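Local coordinates for protein hypothetical aldose 1-epimerase (Klebsiella pneumoniae subsp. pneumoniae MGH 78578, PDB 3TY1) that is of unknown function but, as a member of the galactose mutarotase-like superfamily, probably binds carbohydrate, at residues 77-82 and 216-221; 105-110 and 133-138; 285-290 and 348-353. One frame throughout, in Å; residues are numbered along the deposited sequence.

Interaction 1: residues 77-82 and 216-221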
loop_
_atom_site.group_PDB
_atom_site.type_symbol
_atom_site.label_atom_id
_atom_site.label_comp_id
_atom_site.label_asym_id
_atom_site.label_seq_id
_atom_site.Cartn_x
_atom_site.Cartn_y
_atom_site.Cartn_z
ATOM N N PHE A 77 -1.950 11.443 -36.431
ATOM C CA PHE A 77 -2.542 12.373 -37.379
ATOM C C PHE A 77 -2.399 13.854 -36.980
ATOM O O PHE A 77 -3.301 14.646 -37.238
ATOM C CB PHE A 77 -4.010 11.987 -37.597
ATOM C CG PHE A 77 -4.193 10.556 -38.059
ATOM C CD1 PHE A 77 -4.074 10.232 -39.414
ATOM C CD2 PHE A 77 -4.442 9.526 -37.138
ATOM C CE1 PHE A 77 -4.257 8.912 -39.857
ATOM C CE2 PHE A 77 -4.599 8.194 -37.566
ATOM C CZ PHE A 77 -4.507 7.891 -38.943
ATOM N N GLY A 78 -1.296 14.205 -36.332
ATOM C CA GLY A 78 -1.034 15.584 -35.912
ATOM C C GLY A 78 -1.812 16.033 -34.682
ATOM O O GLY A 78 -1.906 17.217 -34.409
ATOM N N SER A 79 -2.364 15.094 -33.921
ATOM C CA SER A 79 -3.185 15.439 -32.766
ATOM C C SER A 79 -3.023 14.351 -31.702
ATOM O O SER A 79 -2.133 13.478 -31.791
ATOM C CB SER A 79 -4.655 15.619 -33.217
ATOM O OG SER A 79 -5.524 16.067 -32.173
ATOM N N ARG A 80 -3.872 14.412 -30.691
ATOM C CA ARG A 80 -3.857 13.414 -29.626
ATOM C C ARG A 80 -5.129 13.433 -28.848
ATOM O O ARG A 80 -5.828 14.440 -28.836
ATOM C CB ARG A 80 -2.724 13.663 -28.623
ATOM C CG ARG A 80 -2.921 14.846 -27.722
ATOM C CD ARG A 80 -2.020 14.849 -26.476
ATOM N NE ARG A 80 -2.449 16.010 -25.680
ATOM C CZ ARG A 80 -1.950 16.393 -24.501
ATOM N NH1 ARG A 80 -1.002 15.700 -23.885
ATOM N NH2 ARG A 80 -2.439 17.483 -23.924
HETATM N N MSE A 81 -5.392 12.313 -28.172
HETATM C CA MSE A 81 -6.416 12.233 -27.162
HETATM C C MSE A 81 -5.633 12.102 -25.859
HETATM O O MSE A 81 -4.874 11.140 -25.651
HETATM C CB MSE A 81 -7.330 11.011 -27.339
HETATM C CG MSE A 81 -8.038 10.895 -28.695
HETATM SE SE MSE A 81 -9.226 9.321 -28.609
HETATM C CE MSE A 81 -9.566 9.343 -30.472
ATOM N N GLY A 82 -5.796 13.072 -24.985
ATOM C CA GLY A 82 -5.114 13.042 -23.699
ATOM C C GLY A 82 -4.961 14.432 -23.173
ATOM O O GLY A 82 -5.406 15.434 -23.817
ATOM N N THR A 216 -5.518 19.826 -24.886
ATOM C CA THR A 216 -4.952 20.377 -26.120
ATOM C C THR A 216 -4.367 19.228 -26.976
ATOM O O THR A 216 -3.935 18.225 -26.422
ATOM C CB THR A 216 -3.859 21.449 -25.837
ATOM O OG1 THR A 216 -2.790 20.851 -25.108
ATOM C CG2 THR A 216 -4.425 22.602 -25.030
ATOM N N PRO A 217 -4.325 19.371 -28.312
ATOM C CA PRO A 217 -4.719 20.488 -29.176
ATOM C C PRO A 217 -6.177 20.541 -29.575
ATOM O O PRO A 217 -6.549 21.418 -30.359
ATOM C CB PRO A 217 -3.896 20.246 -30.439
ATOM C CG PRO A 217 -3.765 18.737 -30.502
ATOM C CD PRO A 217 -3.780 18.233 -29.098
ATOM N N ILE A 218 -6.998 19.602 -29.109
ATOM C CA ILE A 218 -8.440 19.622 -29.428
ATOM C C ILE A 218 -9.138 20.689 -28.613
ATOM O O ILE A 218 -9.844 21.531 -29.156
ATOM C CB ILE A 218 -9.106 18.272 -29.203
ATOM C CG1 ILE A 218 -8.434 17.195 -30.081
ATOM C CG2 ILE A 218 -10.574 18.372 -29.545
ATOM C CD1 ILE A 218 -8.929 15.767 -29.833
ATOM N N LEU A 219 -8.920 20.661 -27.301
ATOM C CA LEU A 219 -9.529 21.619 -26.384
ATOM C C LEU A 219 -8.766 22.924 -26.496
ATOM O O LEU A 219 -7.544 22.930 -26.563
ATOM C CB LEU A 219 -9.520 21.113 -24.933
ATOM C CG LEU A 219 -10.295 21.928 -23.921
ATOM C CD1 LEU A 219 -11.784 21.923 -24.229
ATOM C CD2 LEU A 219 -10.031 21.344 -22.508
ATOM N N GLU A 220 -9.529 24.003 -26.583
ATOM C CA GLU A 220 -9.053 25.373 -26.693
ATOM C C GLU A 220 -10.278 26.274 -26.556
ATOM O O GLU A 220 -11.416 25.793 -26.549
ATOM C CB GLU A 220 -8.388 25.622 -28.051
ATOM C CG GLU A 220 -9.301 25.359 -29.276
ATOM C CD GLU A 220 -8.606 25.529 -30.607
ATOM O OE1 GLU A 220 -7.376 25.677 -30.630
ATOM O OE2 GLU A 220 -9.310 25.511 -31.645
ATOM N N GLU A 221 -10.030 27.561 -26.385
ATOM C CA GLU A 221 -11.081 28.577 -26.434
ATOM C C GLU A 221 -11.846 28.432 -27.754
ATOM O O GLU A 221 -11.239 28.408 -28.827
ATOM C CB GLU A 221 -10.467 29.981 -26.378
ATOM C CG GLU A 221 -11.493 31.076 -26.228
ATOM C CD GLU A 221 -10.851 32.425 -25.970
ATOM O OE1 GLU A 221 -10.105 32.580 -24.973
ATOM O OE2 GLU A 221 -11.104 33.341 -26.754
#
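Arg80 grips the carbonyl oxygen of Thr216 side-on with two nitrogens. Arg80 NE donates to Thr216 O over 2.8 Å, arriving nearly in line with the C=O bond at a C=O...N angle of 165°, while Arg80 NH2 donates to the same oxygen, Thr216 O, over 3.0 Å in a more bent bond. Both reach an acceptor close to the guanidinium plane, so the pair fixes the rotation of the group. One face of the guanidinium lies against the carbonyl oxygen Gly82 O, and NH1 forms a salt bridge with Asp84. Arginine suits the place because its planar group can serve a neutral carbonyl with NE and NH2 while NH1 pairs with a carboxylate.

The accepting carbonyl belongs to the cis peptide bond before Pro217. The cis geometry places the proline ring beside the strand, where Pro217 CD lies 3.8 Å from CG of Arg80. Next to it, Pro217 CG is 3.6 Å from the hydroxyl OG of Ser79. The extended arm of Ile218, its CG1 anti to the carbonyl carbon (chi1 -59°), brings Ile218 CD1 to 3.5 Å from Arg80 O. Serine is small enough to let both Pro217 and Ile218 come close to the strand.

Residues 79-81 form an outermost strand of the six-stranded antiparallel sheet, and 216-221 belong to the loop between strands 204-214 and 224-229; a backbone hydrogen bond between Gly82 and Gly215 adds to the join.

With no backbone hydrogen bond linking 77-82 to 216-221 themselves, their polar attachment rests on one cationic side chain, whose charge Asp84 would help to balance and whose two bonds would probably polarise the Thr216 carbonyl.

Interaction 2: residues 105-110 and 133-138. With SO4 (sulfate ion), chain L.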
loop_
_atom_site.group_PDB
_atom_site.type_symbol
_atom_site.label_atom_id
_atom_site.label_comp_id
_atom_site.label_asym_id
_atom_site.label_seq_id
_atom_site.Cartn_x
_atom_site.Cartn_y
_atom_site.Cartn_z
ATOM N N GLY A 105 -7.689 9.791 -2.553
ATOM C CA GLY A 105 -6.330 9.327 -2.912
ATOM C C GLY A 105 -6.166 9.017 -4.389
ATOM O O GLY A 105 -5.063 9.124 -4.935
ATOM N N TRP A 106 -7.267 8.641 -5.043
ATOM C CA TRP A 106 -7.290 8.428 -6.493
ATOM C C TRP A 106 -6.721 9.625 -7.279
ATOM O O TRP A 106 -6.173 9.426 -8.360
ATOM C CB TRP A 106 -8.739 8.184 -6.891
ATOM C CG TRP A 106 -9.077 7.824 -8.253
ATOM C CD1 TRP A 106 -9.372 6.546 -8.744
ATOM C CD2 TRP A 106 -9.346 8.726 -9.319
ATOM N NE1 TRP A 106 -9.762 6.635 -10.057
ATOM C CE2 TRP A 106 -9.774 7.949 -10.435
ATOM C CE3 TRP A 106 -9.320 10.117 -9.438
ATOM C CZ2 TRP A 106 -10.108 8.530 -11.650
ATOM C CZ3 TRP A 106 -9.662 10.683 -10.654
ATOM C CH2 TRP A 106 -10.032 9.886 -11.739
ATOM N N LEU A 107 -6.882 10.846 -6.753
ATOM C CA LEU A 107 -6.307 12.040 -7.355
ATOM C C LEU A 107 -4.769 12.003 -7.501
ATOM O O LEU A 107 -4.210 12.708 -8.332
ATOM C CB LEU A 107 -6.750 13.287 -6.603
ATOM C CG LEU A 107 -8.244 13.691 -6.630
ATOM C CD1 LEU A 107 -8.417 14.886 -5.693
ATOM C CD2 LEU A 107 -8.735 14.029 -8.031
ATOM N N GLU A 108 -4.095 11.194 -6.690
ATOM C CA GLU A 108 -2.643 11.062 -6.729
ATOM C C GLU A 108 -2.145 10.277 -7.940
ATOM O O GLU A 108 -0.936 10.308 -8.244
ATOM C CB GLU A 108 -2.122 10.448 -5.409
ATOM C CG GLU A 108 -2.526 11.301 -4.178
ATOM C CD GLU A 108 -1.971 10.832 -2.841
ATOM O OE1 GLU A 108 -1.333 9.754 -2.751
ATOM O OE2 GLU A 108 -2.164 11.581 -1.855
ATOM N N GLY A 109 -3.048 9.562 -8.608
ATOM C CA GLY A 109 -2.715 8.783 -9.804
ATOM C C GLY A 109 -3.297 9.247 -11.128
ATOM O O GLY A 109 -2.961 8.693 -12.188
ATOM N N PHE A 110 -4.096 10.304 -11.095
ATOM C CA PHE A 110 -4.925 10.652 -12.260
ATOM C C PHE A 110 -4.234 11.469 -13.313
ATOM O O PHE A 110 -3.927 12.664 -13.116
ATOM C CB PHE A 110 -6.244 11.327 -11.808
ATOM C CG PHE A 110 -7.195 11.677 -12.948
ATOM C CD1 PHE A 110 -7.422 10.803 -13.991
ATOM C CD2 PHE A 110 -7.945 12.839 -12.905
ATOM C CE1 PHE A 110 -8.336 11.106 -15.027
ATOM C CE2 PHE A 110 -8.837 13.140 -13.915
ATOM C CZ PHE A 110 -9.033 12.272 -14.972
ATOM N N TYR A 133 -16.509 4.756 0.536
ATOM C CA TYR A 133 -16.568 4.463 -0.880
ATOM C C TYR A 133 -15.681 5.483 -1.525
ATOM O O TYR A 133 -16.020 6.650 -1.552
ATOM C CB TYR A 133 -17.997 4.618 -1.393
ATOM C CG TYR A 133 -18.890 3.495 -0.946
ATOM C CD1 TYR A 133 -18.950 2.316 -1.671
ATOM C CD2 TYR A 133 -19.667 3.614 0.211
ATOM C CE1 TYR A 133 -19.764 1.268 -1.276
ATOM C CE2 TYR A 133 -20.495 2.583 0.623
ATOM C CZ TYR A 133 -20.535 1.410 -0.117
ATOM O OH TYR A 133 -21.340 0.391 0.280
ATOM N N THR A 134 -14.547 5.036 -2.042
ATOM C CA THR A 134 -13.515 5.919 -2.546
ATOM C C THR A 134 -13.801 6.366 -3.979
ATOM O O THR A 134 -14.500 5.687 -4.722
ATOM C CB THR A 134 -12.150 5.246 -2.420
ATOM O OG1 THR A 134 -12.177 3.998 -3.126
ATOM C CG2 THR A 134 -11.833 4.998 -0.919
ATOM N N LEU A 135 -13.240 7.518 -4.338
ATOM C CA LEU A 135 -13.467 8.153 -5.623
ATOM C C LEU A 135 -13.274 7.211 -6.815
ATOM O O LEU A 135 -12.156 6.733 -7.093
ATOM C CB LEU A 135 -12.522 9.363 -5.804
ATOM C CG LEU A 135 -12.606 10.125 -7.138
ATOM C CD1 LEU A 135 -14.009 10.697 -7.400
ATOM C CD2 LEU A 135 -11.590 11.281 -7.134
ATOM N N HIS A 136 -14.352 6.985 -7.537
ATOM C CA HIS A 136 -14.321 6.263 -8.828
ATOM C C HIS A 136 -13.945 4.802 -8.786
ATOM O O HIS A 136 -13.515 4.242 -9.800
ATOM C CB HIS A 136 -13.466 7.037 -9.880
ATOM C CG HIS A 136 -14.109 8.304 -10.324
ATOM N ND1 HIS A 136 -15.472 8.411 -10.488
ATOM C CD2 HIS A 136 -13.587 9.509 -10.682
ATOM C CE1 HIS A 136 -15.771 9.626 -10.903
ATOM N NE2 HIS A 136 -14.650 10.311 -11.040
ATOM N N GLY A 137 -14.155 4.162 -7.648
ATOM C CA GLY A 137 -13.991 2.731 -7.555
ATOM C C GLY A 137 -12.560 2.242 -7.672
ATOM O O GLY A 137 -11.568 3.010 -7.464
ATOM N N LYS A 138 -12.448 0.965 -7.995
ATOM C CA LYS A 138 -11.145 0.267 -7.936
ATOM C C LYS A 138 -10.544 -0.231 -9.226
ATOM O O LYS A 138 -9.339 -0.523 -9.227
ATOM C CB LYS A 138 -11.204 -0.895 -6.918
ATOM C CG LYS A 138 -11.256 -0.396 -5.452
ATOM C CD LYS A 138 -11.044 -1.521 -4.437
ATOM C CE LYS A 138 -9.551 -1.919 -4.264
ATOM N NZ LYS A 138 -9.374 -3.158 -3.410
HETATM S S SO4 L . -13.565 13.974 -11.569
HETATM O O1 SO4 L . -12.209 14.383 -11.949
HETATM O O2 SO4 L . -14.568 14.853 -12.212
HETATM O O3 SO4 L . -13.822 12.586 -11.964
HETATM O O4 SO4 L . -13.677 14.069 -10.112
HETATM O O HOH W 1 -11.221 3.820 -11.257
#
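The carbonyl oxygen of Leu135 lies over one face of the Trp106 indole, with Leu135 O only 3.2 Å from CD1 of Trp106. His136 occupies the same face further along. Its CB sits over the five-membered ring, a CH-pi contact with His136 CB 4.1 Å from the Trp106 centroid, while its imidazole meets the six-membered ring T-shaped, His136 edge to Trp106 face, with planes at 68°. The isobutyl group of Leu135 crosses the indole at about a right angle and brings Leu135 CD2 to 3.4 Å from Trp106 CE3; CD2 of Leu107 approaches the same methyl.

A type II beta turn from Thr134 to Gly137 organises these groups: its central peptide supplies the Leu135 carbonyl, and His136 adopts the positive phi of the third position. The turn packs against the short 3-10 segment that includes Trp106 and Leu107, inside the galactose mutarotase-like supersandwich. A broad, flat tryptophan suits this place, giving one continuous surface to three unlike groups, and water 1 links its NE1, weakly, to His136 O.

At its far edge the imidazole uses His136 NE2 to donate to sulfate O3 over 2.6 Å. The sulfate, also hydrogen-bonded by His211, probably comes from the crystallisation liquor, but it may mark the pocket where relatives hold a sugar. Within 105-110, Trp106 CH2 rests over the centre of the Phe110 ring, 3.5 Å above its plane.

Interaction 3: residues 285-290 and 348-353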
loop_
_atom_site.group_PDB
_atom_site.type_symbol
_atom_site.label_atom_id
_atom_site.label_comp_id
_atom_site.label_asym_id
_atom_site.label_seq_id
_atom_site.Cartn_x
_atom_site.Cartn_y
_atom_site.Cartn_z
ATOM N N GLY A 285 -10.681 16.853 -33.724
ATOM C CA GLY A 285 -11.599 16.458 -32.677
ATOM C C GLY A 285 -11.494 15.029 -32.265
ATOM O O GLY A 285 -10.618 14.303 -32.725
ATOM N N ALA A 286 -12.401 14.622 -31.382
ATOM C CA ALA A 286 -12.486 13.223 -30.963
ATOM C C ALA A 286 -13.917 12.930 -30.719
ATOM O O ALA A 286 -14.617 13.748 -30.108
ATOM C CB ALA A 286 -11.669 12.938 -29.686
ATOM N N SER A 287 -14.349 11.760 -31.173
ATOM C CA SER A 287 -15.739 11.320 -30.995
ATOM C C SER A 287 -15.765 9.987 -30.282
ATOM O O SER A 287 -14.817 9.177 -30.408
ATOM C CB SER A 287 -16.447 11.186 -32.349
ATOM O OG SER A 287 -15.891 10.172 -33.135
ATOM N N ILE A 288 -16.816 9.799 -29.509
ATOM C CA ILE A 288 -17.056 8.571 -28.791
ATOM C C ILE A 288 -18.433 8.097 -29.158
ATOM O O ILE A 288 -19.430 8.829 -28.981
ATOM C CB ILE A 288 -16.980 8.734 -27.226
ATOM C CG1 ILE A 288 -15.695 9.414 -26.792
ATOM C CG2 ILE A 288 -17.071 7.395 -26.498
ATOM C CD1 ILE A 288 -15.644 9.733 -25.272
ATOM N N GLN A 289 -18.504 6.886 -29.675
ATOM C CA GLN A 289 -19.766 6.210 -29.901
ATOM C C GLN A 289 -20.014 5.263 -28.764
ATOM O O GLN A 289 -19.125 4.522 -28.386
ATOM C CB GLN A 289 -19.761 5.416 -31.208
ATOM C CG GLN A 289 -21.021 4.540 -31.461
ATOM C CD GLN A 289 -20.913 3.689 -32.735
ATOM O OE1 GLN A 289 -20.036 3.909 -33.565
ATOM N NE2 GLN A 289 -21.769 2.692 -32.849
ATOM N N PHE A 290 -21.240 5.244 -28.253
ATOM C CA PHE A 290 -21.618 4.299 -27.198
ATOM C C PHE A 290 -23.066 3.894 -27.350
ATOM O O PHE A 290 -23.811 4.504 -28.115
ATOM C CB PHE A 290 -21.276 4.809 -25.774
ATOM C CG PHE A 290 -22.003 6.043 -25.341
ATOM C CD1 PHE A 290 -21.551 7.290 -25.718
ATOM C CD2 PHE A 290 -23.147 5.958 -24.540
ATOM C CE1 PHE A 290 -22.230 8.454 -25.336
ATOM C CE2 PHE A 290 -23.806 7.117 -24.120
ATOM C CZ PHE A 290 -23.335 8.361 -24.512
ATOM N N THR A 348 -16.656 3.147 -29.502
ATOM C CA THR A 348 -15.691 3.460 -30.570
ATOM C C THR A 348 -15.230 4.900 -30.402
ATOM O O THR A 348 -16.050 5.820 -30.327
ATOM C CB THR A 348 -16.312 3.251 -31.968
ATOM O OG1 THR A 348 -16.800 1.910 -32.046
ATOM C CG2 THR A 348 -15.279 3.455 -33.031
ATOM N N TYR A 349 -13.927 5.072 -30.340
ATOM C CA TYR A 349 -13.243 6.360 -30.215
ATOM C C TYR A 349 -12.558 6.682 -31.535
ATOM O O TYR A 349 -11.824 5.835 -32.099
ATOM C CB TYR A 349 -12.172 6.265 -29.132
ATOM C CG TYR A 349 -12.675 6.128 -27.732
ATOM C CD1 TYR A 349 -13.216 4.915 -27.255
ATOM C CD2 TYR A 349 -12.636 7.210 -26.863
ATOM C CE1 TYR A 349 -13.700 4.804 -25.938
ATOM C CE2 TYR A 349 -13.109 7.111 -25.539
ATOM C CZ TYR A 349 -13.646 5.901 -25.096
ATOM O OH TYR A 349 -14.097 5.820 -23.797
ATOM N N THR A 350 -12.837 7.868 -32.076
ATOM C CA THR A 350 -12.286 8.243 -33.348
ATOM C C THR A 350 -11.549 9.567 -33.207
ATOM O O THR A 350 -12.104 10.566 -32.710
ATOM C CB THR A 350 -13.369 8.383 -34.430
ATOM O OG1 THR A 350 -14.193 7.204 -34.464
ATOM C CG2 THR A 350 -12.735 8.635 -35.817
ATOM N N LEU A 351 -10.325 9.588 -33.696
ATOM C CA LEU A 351 -9.528 10.802 -33.749
ATOM C C LEU A 351 -9.838 11.469 -35.110
ATOM O O LEU A 351 -9.490 10.969 -36.198
ATOM C CB LEU A 351 -8.037 10.484 -33.571
ATOM C CG LEU A 351 -7.142 11.716 -33.278
ATOM C CD1 LEU A 351 -7.621 12.386 -31.993
ATOM C CD2 LEU A 351 -5.672 11.345 -33.160
ATOM N N LEU A 352 -10.524 12.601 -35.025
ATOM C CA LEU A 352 -10.987 13.355 -36.181
ATOM C C LEU A 352 -9.870 14.329 -36.533
ATOM O O LEU A 352 -9.403 15.111 -35.676
ATOM C CB LEU A 352 -12.295 14.076 -35.813
ATOM C CG LEU A 352 -13.429 13.259 -35.120
ATOM C CD1 LEU A 352 -14.521 14.187 -34.619
ATOM C CD2 LEU A 352 -13.999 12.159 -36.031
ATOM N N HIS A 353 -9.351 14.237 -37.760
ATOM C CA HIS A 353 -8.133 15.009 -38.113
ATOM C C HIS A 353 -8.297 15.862 -39.370
ATOM O O HIS A 353 -7.313 16.301 -39.939
ATOM C CB HIS A 353 -6.913 14.087 -38.210
ATOM C CG HIS A 353 -7.057 12.961 -39.199
ATOM N ND1 HIS A 353 -6.685 13.077 -40.520
ATOM C CD2 HIS A 353 -7.524 11.697 -39.050
ATOM C CE1 HIS A 353 -6.927 11.932 -41.145
ATOM N NE2 HIS A 353 -7.442 11.078 -40.275
HETATM O O HOH W 2 -16.259 7.366 -32.775
#
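Thr348 O is held by several groups. Gln289 N donates to Thr348 O over 2.8 Å in an almost straight bond (172°) lying in the carbonyl plane; water 2 donates a second bond, and Ile288 CA lies 3.3 Å from Thr348 O in a CA-H...O contact. Water 2 also hydrogen-bonds to Ser287 OG and Thr350 OG1, bridging two hydroxyls on one face of the sheet. Ser287 OG lies between its backbone N and carbonyl carbon (chi1 65°), which sets it 3.4 Å from Thr350 CB.

Strands 285-291 and 342-352 are antiparallel neighbours in the large sheet of the supersandwich. Hydrogen-bonded pairs (Gly285-Leu352, Ser287-Thr350, Gln289-Thr348) alternate with the non-hydrogen-bonded Ala286-Leu351 and Ile288-Tyr349. Small hydroxyl residues and Gln289, whose amide NE2 bonds to Gln272, suit this partly polar face.

On the face bearing Ile288 and Tyr349 the contact is apolar. CG2 of Ile288 sits over the Tyr349 ring, 4.2 Å from its centroid, while CD1 approaches Tyr349 CE2; the phenol oxygen finds Ser212. At the other end Gly285 has no side chain to crowd Leu352 CD1, which lies 3.9 Å from Gly285 C.

How the interactions relate
From the N terminus, the chain passes through 77-82, then 105-110, and returns to the latter at 133-138, so interaction 2 closes a short loop, joining the segment after helix 100-103 to the one after strand 131-133. That loop is nested inside the longer one closed when 216-221 meets 77-82 in interaction 1. Interaction 3 follows in series, closing a third loop by joining two strands of the large sheet. Interactions 1 and 3 adjoin: the selenomethionine Met81 packs its CE on the backbone at Thr350 and Leu351, Ile218 CD1 on Gly285, and Phe77 stacks with His353, fastening the six-stranded sheet's edge to the large sheet. Interaction 2 lies across the chain's centre from interaction 3, centres about 26 Å apart.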